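Local structure of pesticidal crystal protein Cry2Aa (Bacillus thuringiensis serovar kurstaki, 1I5P) at residues Y219-F231 against F244-V256. The protein kills dipteran and lepidopteran larvae by binding to their midgut epithelial cells and promoting colloid-osmotic lysis. Residues are numbered along the deposited sequence; the frame is centred on the assembly and turned at random.
Sequences YSNYCINTYQTAF and FRTYMFLNVFEYV
The ring of Tyr-227 packs as a knob into the hole formed by Phe-244, Arg-245, Met-248 and Phe-253. Its CG is anti to the backbone N (chi1 175°), which carries the ring across the gap. Phe-253 turns an edge to one face of this ring in a T-shaped pair, centroids 5.0 Å apart and planes at 68°; its CE1 stands near the rim, over Tyr-227 CG at 3.5 Å. The Phe-244 ring lies nearly parallel to that of Tyr-227 but slid so far along that the two barely overlap, meeting through Tyr-227 CE1 and Phe-244 CE2 at 3.4 Å. Met-248 lays its CB and CG against CD1 and CE1 of the tyrosine, and Tyr-227 OH reaches Arg-245 CB at 3.4 Å. Arg-245 directs its guanidinium elsewhere, to the carbonyl of Asn-274. Helices 202-232 and 238-259 are consecutive members of the N-terminal helical bundle of a three-domain delta-endotoxin; segments 219-231 and 244-256 run roughly antiparallel, their axes approaching to 10.3 Å. Beyond Tyr-227, Phe-231 and Phe-244 meet edge to edge, while Ala-230 CB abuts Phe-244 CZ. At the other end valine methyls pack against Cys-223: Val-252 CG1 on SG and CB, Val-256 CG2 on CB (3.8 Å). One water donates to Ser-220 OG, also hydrogen-bonded to Thr-216 O of its own helix, and to Val-256 O (2.6 Å), bridging two segments that share no direct hydrogen bond.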
loop_
_atom_site.group_PDB
_atom_site.type_symbol
_atom_site.label_atom_id
_atom_site.label_comp_id
_atom_site.label_asym_id
_atom_site.label_seq_id
_atom_site.Cartn_x
_atom_site.Cartn_y
_atom_site.Cartn_z
ATOM N N TYR A 219 -4.291 -10.245 -16.498
ATOM C CA TYR A 219 -4.179 -10.658 -15.111
ATOM C C TYR A 219 -4.546 -9.541 -14.140
ATOM O O TYR A 219 -5.181 -9.790 -13.115
ATOM C CB TYR A 219 -2.763 -11.159 -14.837
ATOM C CG TYR A 219 -2.347 -12.340 -15.693
ATOM C CD1 TYR A 219 -1.006 -12.697 -15.802
ATOM C CD2 TYR A 219 -3.289 -13.101 -16.392
ATOM C CE1 TYR A 219 -0.609 -13.774 -16.579
ATOM C CE2 TYR A 219 -2.900 -14.191 -17.178
ATOM C CZ TYR A 219 -1.557 -14.517 -17.268
ATOM O OH TYR A 219 -1.141 -15.567 -18.056
ATOM N N SER A 220 -4.148 -8.313 -14.457
ATOM C CA SER A 220 -4.456 -7.178 -13.587
ATOM C C SER A 220 -5.956 -6.961 -13.525
ATOM O O SER A 220 -6.535 -6.890 -12.439
ATOM C CB SER A 220 -3.783 -5.899 -14.096
ATOM O OG SER A 220 -2.370 -5.943 -13.949
ATOM N N ASN A 221 -6.588 -6.860 -14.690
ATOM C CA ASN A 221 -8.030 -6.645 -14.736
ATOM C C ASN A 221 -8.792 -7.773 -14.043
ATOM O O ASN A 221 -9.751 -7.519 -13.316
ATOM C CB ASN A 221 -8.508 -6.494 -16.185
ATOM C CG ASN A 221 -8.062 -5.180 -16.820
ATOM O OD1 ASN A 221 -7.698 -4.227 -16.126
ATOM N ND2 ASN A 221 -8.107 -5.119 -18.149
ATOM N N TYR A 222 -8.360 -9.014 -14.257
ATOM C CA TYR A 222 -9.026 -10.148 -13.624
ATOM C C TYR A 222 -8.998 -10.027 -12.102
ATOM O O TYR A 222 -10.002 -10.273 -11.433
ATOM C CB TYR A 222 -8.368 -11.469 -14.034
ATOM C CG TYR A 222 -8.916 -12.655 -13.267
ATOM C CD1 TYR A 222 -10.176 -13.184 -13.554
ATOM C CD2 TYR A 222 -8.196 -13.213 -12.214
ATOM C CE1 TYR A 222 -10.707 -14.242 -12.807
ATOM C CE2 TYR A 222 -8.714 -14.264 -11.459
ATOM C CZ TYR A 222 -9.963 -14.774 -11.756
ATOM O OH TYR A 222 -10.456 -15.813 -10.989
ATOM N N CYS A 223 -7.843 -9.652 -11.555
ATOM C CA CYS A 223 -7.705 -9.498 -10.106
ATOM C C CYS A 223 -8.575 -8.361 -9.589
ATOM O O CYS A 223 -9.285 -8.509 -8.595
ATOM C CB CYS A 223 -6.244 -9.227 -9.729
ATOM S SG CYS A 223 -5.148 -10.635 -9.932
ATOM N N ILE A 224 -8.507 -7.224 -10.269
ATOM C CA ILE A 224 -9.291 -6.059 -9.881
ATOM C C ILE A 224 -10.784 -6.355 -9.936
ATOM O O ILE A 224 -11.511 -6.074 -8.984
ATOM C CB ILE A 224 -8.964 -4.861 -10.791
ATOM C CG1 ILE A 224 -7.499 -4.460 -10.585
ATOM C CG2 ILE A 224 -9.904 -3.687 -10.485
ATOM C CD1 ILE A 224 -6.966 -3.505 -11.632
ATOM N N ASN A 225 -11.239 -6.930 -11.042
ATOM C CA ASN A 225 -12.652 -7.253 -11.188
ATOM C C ASN A 225 -13.131 -8.261 -10.141
ATOM O O ASN A 225 -14.204 -8.097 -9.569
ATOM C CB ASN A 225 -12.937 -7.788 -12.595
ATOM C CG ASN A 225 -12.707 -6.740 -13.680
ATOM O OD1 ASN A 225 -12.710 -5.539 -13.412
ATOM N ND2 ASN A 225 -12.532 -7.197 -14.919
ATOM N N THR A 226 -12.340 -9.298 -9.886
ATOM C CA THR A 226 -12.728 -10.307 -8.902
ATOM C C THR A 226 -12.909 -9.678 -7.523
ATOM O O THR A 226 -13.893 -9.938 -6.828
ATOM C CB THR A 226 -11.674 -11.435 -8.808
ATOM O OG1 THR A 226 -11.551 -12.079 -10.080
ATOM C CG2 THR A 226 -12.084 -12.475 -7.767
ATOM N N TYR A 227 -11.954 -8.846 -7.132
ATOM C CA TYR A 227 -12.015 -8.196 -5.835
ATOM C C TYR A 227 -13.160 -7.193 -5.742
ATOM O O TYR A 227 -13.880 -7.165 -4.746
ATOM C CB TYR A 227 -10.698 -7.488 -5.545
ATOM C CG TYR A 227 -10.714 -6.683 -4.265
ATOM C CD1 TYR A 227 -10.561 -7.301 -3.028
ATOM C CD2 TYR A 227 -10.866 -5.299 -4.296
ATOM C CE1 TYR A 227 -10.552 -6.562 -1.851
ATOM C CE2 TYR A 227 -10.863 -4.550 -3.123
ATOM C CZ TYR A 227 -10.701 -5.187 -1.907
ATOM O OH TYR A 227 -10.685 -4.438 -0.752
ATOM N N GLN A 228 -13.327 -6.368 -6.774
ATOM C CA GLN A 228 -14.396 -5.363 -6.766
ATOM C C GLN A 228 -15.775 -5.985 -6.645
ATOM O O GLN A 228 -16.628 -5.467 -5.933
ATOM C CB GLN A 228 -14.345 -4.484 -8.024
ATOM C CG GLN A 228 -13.311 -3.377 -7.952
ATOM C CD GLN A 228 -13.547 -2.281 -8.986
ATOM O OE1 GLN A 228 -13.408 -2.501 -10.187
ATOM N NE2 GLN A 228 -13.904 -1.091 -8.515
ATOM N N THR A 229 -15.999 -7.089 -7.347
ATOM C CA THR A 229 -17.290 -7.763 -7.279
ATOM C C THR A 229 -17.579 -8.207 -5.842
ATOM O O THR A 229 -18.686 -8.028 -5.328
ATOM C CB THR A 229 -17.322 -9.001 -8.205
ATOM O OG1 THR A 229 -17.215 -8.578 -9.569
ATOM C CG2 THR A 229 -18.617 -9.783 -8.019
ATOM N N ALA A 230 -16.570 -8.776 -5.193
ATOM C CA ALA A 230 -16.718 -9.251 -3.821
ATOM C C ALA A 230 -16.886 -8.101 -2.840
ATOM O O ALA A 230 -17.697 -8.175 -1.914
ATOM C CB ALA A 230 -15.507 -10.086 -3.428
ATOM N N PHE A 231 -16.108 -7.041 -3.043
ATOM C CA PHE A 231 -16.170 -5.882 -2.168
ATOM C C PHE A 231 -17.561 -5.246 -2.204
ATOM O O PHE A 231 -18.043 -4.749 -1.184
ATOM C CB PHE A 231 -15.110 -4.852 -2.574
ATOM C CG PHE A 231 -14.818 -3.830 -1.511
ATOM C CD1 PHE A 231 -13.914 -4.108 -0.489
ATOM C CD2 PHE A 231 -15.476 -2.605 -1.509
ATOM C CE1 PHE A 231 -13.667 -3.175 0.524
ATOM C CE2 PHE A 231 -15.243 -1.671 -0.507
ATOM C CZ PHE A 231 -14.336 -1.954 0.516
ATOM N N PHE A 244 -10.485 -7.228 5.299
ATOM C CA PHE A 244 -10.761 -7.890 4.040
ATOM C C PHE A 244 -9.866 -7.248 2.987
ATOM O O PHE A 244 -9.267 -7.934 2.163
ATOM C CB PHE A 244 -12.227 -7.710 3.640
ATOM C CG PHE A 244 -12.572 -8.317 2.304
ATOM C CD1 PHE A 244 -12.727 -9.692 2.166
ATOM C CD2 PHE A 244 -12.720 -7.513 1.178
ATOM C CE1 PHE A 244 -13.029 -10.260 0.931
ATOM C CE2 PHE A 244 -13.021 -8.070 -0.068
ATOM C CZ PHE A 244 -13.174 -9.447 -0.191
ATOM N N ARG A 245 -9.784 -5.919 3.021
ATOM C CA ARG A 245 -8.964 -5.176 2.067
ATOM C C ARG A 245 -7.485 -5.470 2.276
ATOM O O ARG A 245 -6.752 -5.733 1.323
ATOM C CB ARG A 245 -9.202 -3.666 2.206
ATOM C CG ARG A 245 -8.253 -2.812 1.364
ATOM C CD ARG A 245 -8.568 -1.332 1.498
ATOM N NE ARG A 245 -7.618 -0.507 0.757
ATOM C CZ ARG A 245 -6.338 -0.357 1.085
ATOM N NH1 ARG A 245 -5.838 -0.970 2.150
ATOM N NH2 ARG A 245 -5.552 0.404 0.337
ATOM N N THR A 246 -7.055 -5.420 3.531
ATOM C CA THR A 246 -5.665 -5.683 3.865
ATOM C C THR A 246 -5.247 -7.057 3.381
ATOM O O THR A 246 -4.205 -7.207 2.736
ATOM C CB THR A 246 -5.435 -5.594 5.381
ATOM O OG1 THR A 246 -5.529 -4.223 5.788
ATOM C CG2 THR A 246 -4.071 -6.148 5.757
ATOM N N TYR A 247 -6.069 -8.056 3.685
ATOM C CA TYR A 247 -5.778 -9.420 3.283
ATOM C C TYR A 247 -5.552 -9.504 1.773
ATOM O O TYR A 247 -4.556 -10.066 1.318
ATOM C CB TYR A 247 -6.922 -10.359 3.687
ATOM C CG TYR A 247 -6.541 -11.816 3.575
ATOM C CD1 TYR A 247 -6.090 -12.533 4.689
ATOM C CD2 TYR A 247 -6.557 -12.462 2.339
ATOM C CE1 TYR A 247 -5.659 -13.857 4.568
ATOM C CE2 TYR A 247 -6.128 -13.780 2.208
ATOM C CZ TYR A 247 -5.679 -14.469 3.323
ATOM O OH TYR A 247 -5.219 -15.762 3.178
ATOM N N MET A 248 -6.472 -8.941 0.995
ATOM C CA MET A 248 -6.357 -8.965 -0.465
ATOM C C MET A 248 -5.245 -8.067 -1.009
ATOM O O MET A 248 -4.624 -8.382 -2.026
ATOM C CB MET A 248 -7.695 -8.583 -1.103
ATOM C CG MET A 248 -8.795 -9.635 -0.918
ATOM S SD MET A 248 -8.351 -11.243 -1.637
ATOM C CE MET A 248 -9.314 -12.386 -0.604
ATOM N N PHE A 249 -4.978 -6.953 -0.342
ATOM C CA PHE A 249 -3.917 -6.076 -0.819
ATOM C C PHE A 249 -2.544 -6.721 -0.611
ATOM O O PHE A 249 -1.651 -6.573 -1.440
ATOM C CB PHE A 249 -3.999 -4.714 -0.130
ATOM C CG PHE A 249 -4.723 -3.679 -0.946
ATOM C CD1 PHE A 249 -6.094 -3.783 -1.170
ATOM C CD2 PHE A 249 -4.025 -2.633 -1.546
ATOM C CE1 PHE A 249 -6.761 -2.865 -1.974
ATOM C CE2 PHE A 249 -4.681 -1.704 -2.356
ATOM C CZ PHE A 249 -6.054 -1.821 -2.573
ATOM N N LEU A 250 -2.383 -7.457 0.483
ATOM C CA LEU A 250 -1.111 -8.118 0.758
ATOM C C LEU A 250 -0.928 -9.387 -0.072
ATOM O O LEU A 250 0.184 -9.703 -0.498
ATOM C CB LEU A 250 -1.007 -8.469 2.242
ATOM C CG LEU A 250 -0.695 -7.308 3.192
ATOM C CD1 LEU A 250 -0.771 -7.789 4.632
ATOM C CD2 LEU A 250 0.689 -6.758 2.881
ATOM N N ASN A 251 -2.031 -10.096 -0.303
ATOM C CA ASN A 251 -2.029 -11.344 -1.059
ATOM C C ASN A 251 -2.182 -11.171 -2.557
ATOM O O ASN A 251 -1.796 -12.051 -3.330
ATOM C CB ASN A 251 -3.172 -12.249 -0.586
ATOM C CG ASN A 251 -2.782 -13.125 0.570
ATOM O OD1 ASN A 251 -2.148 -14.164 0.385
ATOM N ND2 ASN A 251 -3.151 -12.711 1.778
ATOM N N VAL A 252 -2.754 -10.046 -2.971
ATOM C CA VAL A 252 -3.006 -9.830 -4.383
ATOM C C VAL A 252 -2.590 -8.507 -5.018
ATOM O O VAL A 252 -1.859 -8.495 -6.003
ATOM C CB VAL A 252 -4.517 -10.036 -4.685
ATOM C CG1 VAL A 252 -4.800 -9.798 -6.167
ATOM C CG2 VAL A 252 -4.946 -11.444 -4.268
ATOM N N PHE A 253 -3.041 -7.390 -4.467
ATOM C CA PHE A 253 -2.741 -6.117 -5.105
ATOM C C PHE A 253 -1.353 -5.522 -5.009
ATOM O O PHE A 253 -1.012 -4.628 -5.791
ATOM C CB PHE A 253 -3.831 -5.115 -4.733
ATOM C CG PHE A 253 -5.186 -5.564 -5.179
ATOM C CD1 PHE A 253 -6.079 -6.131 -4.278
ATOM C CD2 PHE A 253 -5.510 -5.565 -6.536
ATOM C CE1 PHE A 253 -7.272 -6.702 -4.722
ATOM C CE2 PHE A 253 -6.692 -6.129 -6.988
ATOM C CZ PHE A 253 -7.575 -6.702 -6.082
ATOM N N GLU A 254 -0.544 -6.008 -4.074
ATOM C CA GLU A 254 0.830 -5.532 -3.990
ATOM C C GLU A 254 1.464 -6.012 -5.287
ATOM O O GLU A 254 2.298 -5.335 -5.883
ATOM C CB GLU A 254 1.546 -6.166 -2.801
ATOM C CG GLU A 254 1.559 -5.287 -1.575
ATOM C CD GLU A 254 2.330 -3.997 -1.801
ATOM O OE1 GLU A 254 1.798 -2.923 -1.448
ATOM O OE2 GLU A 254 3.467 -4.058 -2.328
ATOM N N TYR A 255 1.034 -7.190 -5.731
ATOM C CA TYR A 255 1.544 -7.778 -6.964
ATOM C C TYR A 255 0.979 -7.069 -8.182
ATOM O O TYR A 255 1.710 -6.749 -9.114
ATOM C CB TYR A 255 1.197 -9.267 -7.012
ATOM C CG TYR A 255 1.708 -10.017 -5.805
ATOM C CD1 TYR A 255 0.838 -10.705 -4.959
ATOM C CD2 TYR A 255 3.067 -10.018 -5.496
ATOM C CE1 TYR A 255 1.318 -11.374 -3.825
ATOM C CE2 TYR A 255 3.554 -10.682 -4.373
ATOM C CZ TYR A 255 2.682 -11.356 -3.545
ATOM O OH TYR A 255 3.184 -12.009 -2.443
ATOM N N VAL A 256 -0.323 -6.821 -8.184
ATOM C CA VAL A 256 -0.921 -6.137 -9.317
ATOM C C VAL A 256 -0.210 -4.805 -9.537
ATOM O O VAL A 256 0.039 -4.412 -10.676
ATOM C CB VAL A 256 -2.419 -5.878 -9.091
ATOM C CG1 VAL A 256 -2.994 -5.140 -10.289
ATOM C CG2 VAL A 256 -3.151 -7.201 -8.887
HETATM O O HOH W 1 -0.971 -3.882 -12.986
#